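Local coordinates for IPT/TIG domain-containing protein (Bacteroides thetaiotaomicron, PDB 3TC9) that probably serves as an auxiliary nutrient-binding protein, joining an immunoglobulin-like domain to a six-bladed beta-propeller, at residues 115-119 against 120-124; 416-419 against 420-423; 346-349 against 350-353. One frame throughout, in Å; residues are numbered along the deposited sequence.

Interaction 1: residues 115-119 against 120-124; sequences TMYDG and NTKYD
Y117 and K122 meet at the close-packed centre of this surface turn. Backbone bonds run both ways: Y117 N gives its hydrogen to K122 O over 2.7 Å, and Y117 O takes two, from T121 N at 3.1 Å and K122 N at 3.0 Å, which arrive from opposite faces of its carbonyl plane. The phenol ring lies across the returning arm, over K122 and towards D124, its CG placed between the backbone N and the carbonyl carbon (chi1 57°). One ring face thereby receives K122 CB in a CH-pi contact, 3.9 Å from the ring centroid, and the hydroxyl OH reaches D124 OD1 at 3.0 Å from above the carboxylate plane. With T121 and K122 both facing Y117, the single antiparallel bridge Y117-K122 is widened to a classic beta bulge, in the loop that leaves propeller strand 107-113. D118, G119 and N120 all have positive phi; glycine accepts this readily, and T121 OG1 closes the bend on D118 O. The flexible selenomethionine M116 lays its CG against Y123 CB at 3.9 Å, and both side chains also pack on R421. The solvent side is looser: the extended K122 chain runs alongside the equally exposed D118 to a long salt bridge, NZ to OD2 at 3.6 Å. A water links T115 O to D124 N. N120 OD1 is hydrogen-bonded to R422 NH2.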
loop_
_atom_site.group_PDB
_atom_site.type_symbol
_atom_site.label_atom_id
_atom_site.label_comp_id
_atom_site.label_asym_id
_atom_site.label_seq_id
_atom_site.Cartn_x
_atom_site.Cartn_y
_atom_site.Cartn_z
ATOM N N THR B 115 -31.634 -6.057 5.137
ATOM C CA THR B 115 -32.682 -5.513 4.289
ATOM C C THR B 115 -33.893 -5.088 5.132
ATOM O O THR B 115 -34.079 -5.533 6.274
ATOM C CB THR B 115 -33.093 -6.487 3.159
ATOM O OG1 THR B 115 -33.710 -5.708 2.118
ATOM C CG2 THR B 115 -34.030 -7.598 3.637
HETATM N N MSE B 116 -34.713 -4.231 4.530
HETATM C CA MSE B 116 -35.957 -3.786 5.122
HETATM C C MSE B 116 -37.029 -4.055 4.129
HETATM O O MSE B 116 -36.714 -4.246 2.953
HETATM C CB MSE B 116 -35.903 -2.312 5.517
HETATM C CG MSE B 116 -34.907 -2.032 6.595
HETATM SE SE MSE B 116 -35.023 -0.209 7.035
HETATM C CE MSE B 116 -36.359 -0.341 8.498
ATOM N N TYR B 117 -38.278 -4.155 4.587
ATOM C CA TYR B 117 -39.392 -4.372 3.671
ATOM C C TYR B 117 -40.471 -3.305 3.905
ATOM O O TYR B 117 -40.318 -2.462 4.797
ATOM C CB TYR B 117 -39.946 -5.815 3.748
ATOM C CG TYR B 117 -40.417 -6.270 5.110
ATOM C CD1 TYR B 117 -39.542 -6.875 6.003
ATOM C CD2 TYR B 117 -41.765 -6.222 5.455
ATOM C CE1 TYR B 117 -39.981 -7.348 7.235
ATOM C CE2 TYR B 117 -42.217 -6.696 6.684
ATOM C CZ TYR B 117 -41.317 -7.247 7.579
ATOM O OH TYR B 117 -41.744 -7.690 8.809
ATOM N N ASP B 118 -41.533 -3.325 3.060
ATOM C CA ASP B 118 -42.687 -2.416 3.075
ATOM C C ASP B 118 -42.227 -0.945 2.927
ATOM O O ASP B 118 -42.482 -0.128 3.809
ATOM C CB ASP B 118 -43.535 -2.621 4.361
ATOM C CG ASP B 118 -44.995 -2.249 4.215
ATOM O OD1 ASP B 118 -45.637 -2.744 3.264
ATOM O OD2 ASP B 118 -45.523 -1.549 5.110
ATOM N N GLY B 119 -41.537 -0.646 1.826
ATOM C CA GLY B 119 -40.981 0.679 1.546
ATOM C C GLY B 119 -40.028 1.163 2.624
ATOM O O GLY B 119 -40.136 2.307 3.080
ATOM N N ASN B 120 -39.125 0.252 3.073
ATOM C CA ASN B 120 -38.110 0.444 4.113
ATOM C C ASN B 120 -38.714 0.978 5.442
ATOM O O ASN B 120 -38.152 1.879 6.070
ATOM C CB ASN B 120 -36.952 1.335 3.614
ATOM C CG ASN B 120 -36.199 0.716 2.479
ATOM O OD1 ASN B 120 -35.818 -0.463 2.511
ATOM N ND2 ASN B 120 -35.995 1.490 1.440
ATOM N N THR B 121 -39.832 0.384 5.880
ATOM C CA THR B 121 -40.518 0.757 7.134
ATOM C C THR B 121 -40.386 -0.371 8.185
ATOM O O THR B 121 -40.459 -0.112 9.393
ATOM C CB THR B 121 -42.027 1.068 6.870
ATOM O OG1 THR B 121 -42.163 2.093 5.884
ATOM C CG2 THR B 121 -42.788 1.478 8.123
ATOM N N LYS B 122 -40.230 -1.621 7.719
ATOM C CA LYS B 122 -40.162 -2.775 8.606
ATOM C C LYS B 122 -38.939 -3.626 8.306
ATOM O O LYS B 122 -38.321 -3.513 7.248
ATOM C CB LYS B 122 -41.446 -3.618 8.469
ATOM C CG LYS B 122 -42.757 -2.843 8.633
ATOM C CD LYS B 122 -43.930 -3.671 8.180
ATOM C CE LYS B 122 -45.235 -2.931 8.268
ATOM N NZ LYS B 122 -46.369 -3.800 7.852
ATOM N N TYR B 123 -38.558 -4.439 9.266
ATOM C CA TYR B 123 -37.410 -5.335 9.149
ATOM C C TYR B 123 -37.582 -6.475 10.144
ATOM O O TYR B 123 -38.248 -6.310 11.175
ATOM C CB TYR B 123 -36.068 -4.577 9.367
ATOM C CG TYR B 123 -35.745 -4.234 10.812
ATOM C CD1 TYR B 123 -36.354 -3.156 11.448
ATOM C CD2 TYR B 123 -34.790 -4.952 11.522
ATOM C CE1 TYR B 123 -36.048 -2.830 12.769
ATOM C CE2 TYR B 123 -34.450 -4.613 12.828
ATOM C CZ TYR B 123 -35.091 -3.562 13.454
ATOM O OH TYR B 123 -34.764 -3.248 14.752
ATOM N N ASP B 124 -36.983 -7.628 9.830
ATOM C CA ASP B 124 -37.031 -8.793 10.704
ATOM C C ASP B 124 -35.684 -9.000 11.396
ATOM O O ASP B 124 -34.623 -8.809 10.787
ATOM C CB ASP B 124 -37.429 -10.068 9.919
ATOM C CG ASP B 124 -38.797 -10.043 9.256
ATOM O OD1 ASP B 124 -39.790 -9.672 9.939
ATOM O OD2 ASP B 124 -38.890 -10.460 8.083
HETATM O O HOH W 1 -35.733 -7.510 7.077
HETATM O O HOH W 2 -38.533 -1.957 1.055
#

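Interaction 2: residues 416-419 against 420-423; sequences GDRE and NRRI. With PO4 (phosphate ion), chain Q.
D417 and R422 face each other as a hydrogen-bonded pair at the end of the beta hairpin formed by strands 412-417 and 422-428, in a propeller blade. Among the backbone bonds, D417 N donates to R422 O at 3.2 Å, and R421 N to R418 O at 3.1 Å; N420 N adds a weak bond to D417 O. R421 sits at positive phi where the chain turns back. Side-chain hydrogen bonding centres on N420, whose amide suits a buried acidic neighbour: ND2 points almost straight (175°) at D417 OD2, 2.7 Å away, with the amide and carboxylate planes nearly perpendicular. D417 OD2 is also salt-bridged to R424, and G386 O is a second acceptor for N420 ND2. The charged groups gather round a phosphate, probably from the crystallisation liquor. H159 and Q158 also hold it. E419 OE2 is hydrogen-bonded to H400 ND1, while its OE1 lies 3.8 Å from R421 NH2, a long salt bridge well out of the guanidinium plane, so charge alone acts there. Both arginine chains bend at chi2, bringing their guanidinium groups to the ion from two directions, their planes 63° apart. R418 NE and NH2 and R421 NH1 share phosphate O3, while R421 NH2 meets O1 at 2.8 Å.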
loop_
_atom_site.group_PDB
_atom_site.type_symbol
_atom_site.label_atom_id
_atom_site.label_comp_id
_atom_site.label_asym_id
_atom_site.label_seq_id
_atom_site.Cartn_x
_atom_site.Cartn_y
_atom_site.Cartn_z
ATOM N N GLY B 416 -22.009 0.403 10.285
ATOM C CA GLY B 416 -23.263 0.133 10.980
ATOM C C GLY B 416 -24.177 1.337 10.816
ATOM O O GLY B 416 -24.062 2.322 11.551
ATOM N N ASP B 417 -25.040 1.292 9.803
ATOM C CA ASP B 417 -25.975 2.383 9.440
ATOM C C ASP B 417 -27.279 2.159 10.175
ATOM O O ASP B 417 -28.155 1.466 9.658
ATOM C CB ASP B 417 -26.177 2.381 7.915
ATOM C CG ASP B 417 -26.770 3.643 7.339
ATOM O OD1 ASP B 417 -26.898 4.642 8.095
ATOM O OD2 ASP B 417 -27.097 3.640 6.125
ATOM N N ARG B 418 -27.391 2.730 11.400
ATOM C CA ARG B 418 -28.457 2.484 12.363
ATOM C C ARG B 418 -29.878 2.475 11.786
ATOM O O ARG B 418 -30.480 1.411 11.797
ATOM C CB ARG B 418 -28.379 3.419 13.586
ATOM C CG ARG B 418 -29.357 3.089 14.730
ATOM C CD ARG B 418 -29.138 1.689 15.277
ATOM N NE ARG B 418 -29.922 1.387 16.476
ATOM C CZ ARG B 418 -29.477 1.513 17.723
ATOM N NH1 ARG B 418 -28.269 2.009 17.956
ATOM N NH2 ARG B 418 -30.244 1.158 18.747
ATOM N N GLU B 419 -30.419 3.616 11.314
ATOM C CA GLU B 419 -31.823 3.689 10.883
ATOM C C GLU B 419 -32.112 2.937 9.600
ATOM O O GLU B 419 -33.285 2.660 9.310
ATOM C CB GLU B 419 -32.326 5.148 10.754
ATOM C CG GLU B 419 -32.002 6.077 11.935
ATOM C CD GLU B 419 -32.201 5.604 13.368
ATOM O OE1 GLU B 419 -33.097 4.759 13.608
ATOM O OE2 GLU B 419 -31.502 6.135 14.264
ATOM N N ASN B 420 -31.069 2.600 8.827
ATOM C CA ASN B 420 -31.265 1.856 7.598
ATOM C C ASN B 420 -31.220 0.330 7.868
ATOM O O ASN B 420 -31.543 -0.444 6.971
ATOM C CB ASN B 420 -30.258 2.307 6.553
ATOM C CG ASN B 420 -30.596 3.685 6.088
ATOM O OD1 ASN B 420 -31.768 4.076 6.021
ATOM N ND2 ASN B 420 -29.593 4.481 5.832
ATOM N N ARG B 421 -30.860 -0.086 9.111
ATOM C CA ARG B 421 -30.836 -1.475 9.595
ATOM C C ARG B 421 -29.956 -2.366 8.711
ATOM O O ARG B 421 -30.201 -3.569 8.559
ATOM C CB ARG B 421 -32.271 -2.079 9.687
ATOM C CG ARG B 421 -33.322 -1.172 10.310
ATOM C CD ARG B 421 -33.067 -0.981 11.765
ATOM N NE ARG B 421 -33.991 -0.027 12.352
ATOM C CZ ARG B 421 -33.877 0.458 13.577
ATOM N NH1 ARG B 421 -32.880 0.071 14.364
ATOM N NH2 ARG B 421 -34.747 1.343 14.023
ATOM N N ARG B 422 -28.904 -1.766 8.167
ATOM C CA ARG B 422 -27.983 -2.418 7.253
ATOM C C ARG B 422 -26.536 -2.181 7.605
ATOM O O ARG B 422 -26.199 -1.196 8.255
ATOM C CB ARG B 422 -28.224 -1.879 5.820
ATOM C CG ARG B 422 -29.540 -2.340 5.156
ATOM C CD ARG B 422 -29.935 -1.335 4.108
ATOM N NE ARG B 422 -31.095 -1.708 3.280
ATOM C CZ ARG B 422 -32.307 -1.158 3.397
ATOM N NH1 ARG B 422 -32.554 -0.270 4.350
ATOM N NH2 ARG B 422 -33.283 -1.508 2.571
ATOM N N ILE B 423 -25.678 -3.082 7.099
ATOM C CA ILE B 423 -24.228 -2.976 7.112
ATOM C C ILE B 423 -23.885 -2.430 5.727
ATOM O O ILE B 423 -24.198 -3.061 4.709
ATOM C CB ILE B 423 -23.473 -4.297 7.481
ATOM C CG1 ILE B 423 -23.956 -4.885 8.837
ATOM C CG2 ILE B 423 -21.947 -4.095 7.463
ATOM C CD1 ILE B 423 -23.752 -4.024 10.090
HETATM P P PO4 Q . -34.010 1.360 17.782
HETATM O O1 PO4 Q . -34.248 2.348 16.580
HETATM O O2 PO4 Q . -33.690 2.200 19.078
HETATM O O3 PO4 Q . -32.840 0.384 17.462
HETATM O O4 PO4 Q . -35.258 0.444 18.069
#

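Interaction 3: residues 346-349 against 350-353; sequences KGSS and DEYD. With EDO (1,2-ethanediol), chain T.
E351 reaches back to G347 across the loop that enters strand 352-358 of a propeller blade, and D350 forms an Asx turn at the same entrance. The acceptor for G347 N is E351 OE2, 3.2 Å away and approached from above the carboxylate plane. A glutamate suits the place because its chain, extended beyond CG, is long enough to span the bend, and its CG also passes S348 O. Glycine suits the other end: phi is positive there, and a CB would jam against the preceding carbonyl oxygen. K346 lays its CD near E351 OE1 at 3.8 Å. Its ammonium stays beyond salt-bridge range of E351 and pairs with E411 of the second subunit, which also supplies Q104 for K346 O.

S348 OG lies 2.9 Å from D350 O, but Y345 O is the stronger partner of this hydroxyl, so the bond to D350 O is not settled. The small serine can hold its hydroxyl between the backbone N and the carbonyl carbon (chi1 69°), within range of both. S349 O and E351 N do not meet directly; one water bridges them, giving to the former at 3.0 Å and accepting from the latter at 2.9 Å. Ethanediol, probably from the crystallisation liquor, adds a weak bond to S349 O. D350 has its two oxygens differently employed. OD2 is bonded to Y283 OH, whereas OD1 is bonded to H278 and also takes the backbone hydrogen of Y352 N at 3.2 Å, on the anti side of the carboxylate, somewhat out of its plane.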
loop_
_atom_site.group_PDB
_atom_site.type_symbol
_atom_site.label_atom_id
_atom_site.label_comp_id
_atom_site.label_asym_id
_atom_site.label_seq_id
_atom_site.Cartn_x
_atom_site.Cartn_y
_atom_site.Cartn_z
ATOM N N LYS B 346 3.978 6.740 4.119
ATOM C CA LYS B 346 5.056 5.754 4.260
ATOM C C LYS B 346 6.363 6.441 4.741
ATOM O O LYS B 346 6.764 7.466 4.196
ATOM C CB LYS B 346 5.267 4.976 2.943
ATOM C CG LYS B 346 6.187 3.757 3.028
ATOM C CD LYS B 346 5.676 2.569 3.839
ATOM C CE LYS B 346 6.769 1.520 4.014
ATOM N NZ LYS B 346 6.457 0.557 5.107
ATOM N N GLY B 347 6.941 5.897 5.809
ATOM C CA GLY B 347 8.166 6.414 6.404
ATOM C C GLY B 347 7.929 7.396 7.543
ATOM O O GLY B 347 8.814 7.611 8.380
ATOM N N SER B 348 6.720 7.985 7.627
ATOM C CA SER B 348 6.471 8.953 8.691
ATOM C C SER B 348 6.184 8.267 10.039
ATOM O O SER B 348 5.951 7.058 10.093
ATOM C CB SER B 348 5.352 9.908 8.308
ATOM O OG SER B 348 4.100 9.267 8.250
ATOM N N SER B 349 6.251 9.055 11.121
ATOM C CA SER B 349 5.987 8.622 12.481
ATOM C C SER B 349 4.577 8.018 12.582
ATOM O O SER B 349 4.444 6.892 13.059
ATOM C CB SER B 349 6.172 9.776 13.450
ATOM O OG SER B 349 6.400 9.219 14.729
ATOM N N ASP B 350 3.552 8.704 12.035
ATOM C CA ASP B 350 2.182 8.209 11.989
ATOM C C ASP B 350 1.765 7.895 10.537
ATOM O O ASP B 350 1.606 8.802 9.733
ATOM C CB ASP B 350 1.238 9.232 12.613
ATOM C CG ASP B 350 -0.075 8.649 13.126
ATOM O OD1 ASP B 350 -0.529 7.621 12.574
ATOM O OD2 ASP B 350 -0.645 9.221 14.080
ATOM N N GLU B 351 1.566 6.617 10.218
ATOM C CA GLU B 351 1.220 6.167 8.883
ATOM C C GLU B 351 -0.279 5.988 8.688
ATOM O O GLU B 351 -0.719 5.528 7.630
ATOM C CB GLU B 351 1.948 4.846 8.582
ATOM C CG GLU B 351 3.453 4.990 8.388
ATOM C CD GLU B 351 4.144 3.866 7.636
ATOM O OE1 GLU B 351 3.451 3.096 6.932
ATOM O OE2 GLU B 351 5.394 3.793 7.698
ATOM N N TYR B 352 -1.062 6.316 9.700
ATOM C CA TYR B 352 -2.497 6.099 9.632
ATOM C C TYR B 352 -3.299 7.366 9.703
ATOM O O TYR B 352 -2.881 8.318 10.329
ATOM C CB TYR B 352 -2.972 5.186 10.784
ATOM C CG TYR B 352 -2.323 3.824 10.823
ATOM C CD1 TYR B 352 -1.036 3.654 11.340
ATOM C CD2 TYR B 352 -3.007 2.695 10.395
ATOM C CE1 TYR B 352 -0.442 2.399 11.400
ATOM C CE2 TYR B 352 -2.413 1.434 10.427
ATOM C CZ TYR B 352 -1.131 1.290 10.931
ATOM O OH TYR B 352 -0.559 0.042 10.978
ATOM N N ASP B 353 -4.481 7.328 9.092
ATOM C CA ASP B 353 -5.553 8.307 9.193
ATOM C C ASP B 353 -6.623 7.686 10.111
ATOM O O ASP B 353 -6.722 6.451 10.244
ATOM C CB ASP B 353 -6.153 8.615 7.815
ATOM C CG ASP B 353 -5.355 9.519 6.911
ATOM O OD1 ASP B 353 -4.868 10.548 7.393
ATOM O OD2 ASP B 353 -5.325 9.260 5.704
HETATM C C1 EDO T . 2.459 7.557 16.006
HETATM O O1 EDO T . 2.882 6.188 16.042
HETATM C C2 EDO T . 3.036 8.322 17.196
HETATM O O2 EDO T . 2.852 9.734 16.991
HETATM O O HOH W 3 2.536 4.757 12.264
#

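In the fold
From the N terminus, past the immunoglobulin-like domain, the chain first reaches interaction 1, which closes a tight bend in the loop between strands 107-113 and 128-129. Interaction 3 follows, where the loop after strand 334-341 turns into strand 352-358; interaction 2 comes last, closing the hairpin 412-417/422-428. The three local turns lie in series, none enclosing or crossing another. Interactions 1 and 2 nevertheless touch in space: strands 107-113 and 422-428 are neighbours in one sheet, so an early and a late part of the sequence complete the same propeller blade. Interaction 3 stands apart, about 43 Å from interaction 1 between centres, and meets the second subunit.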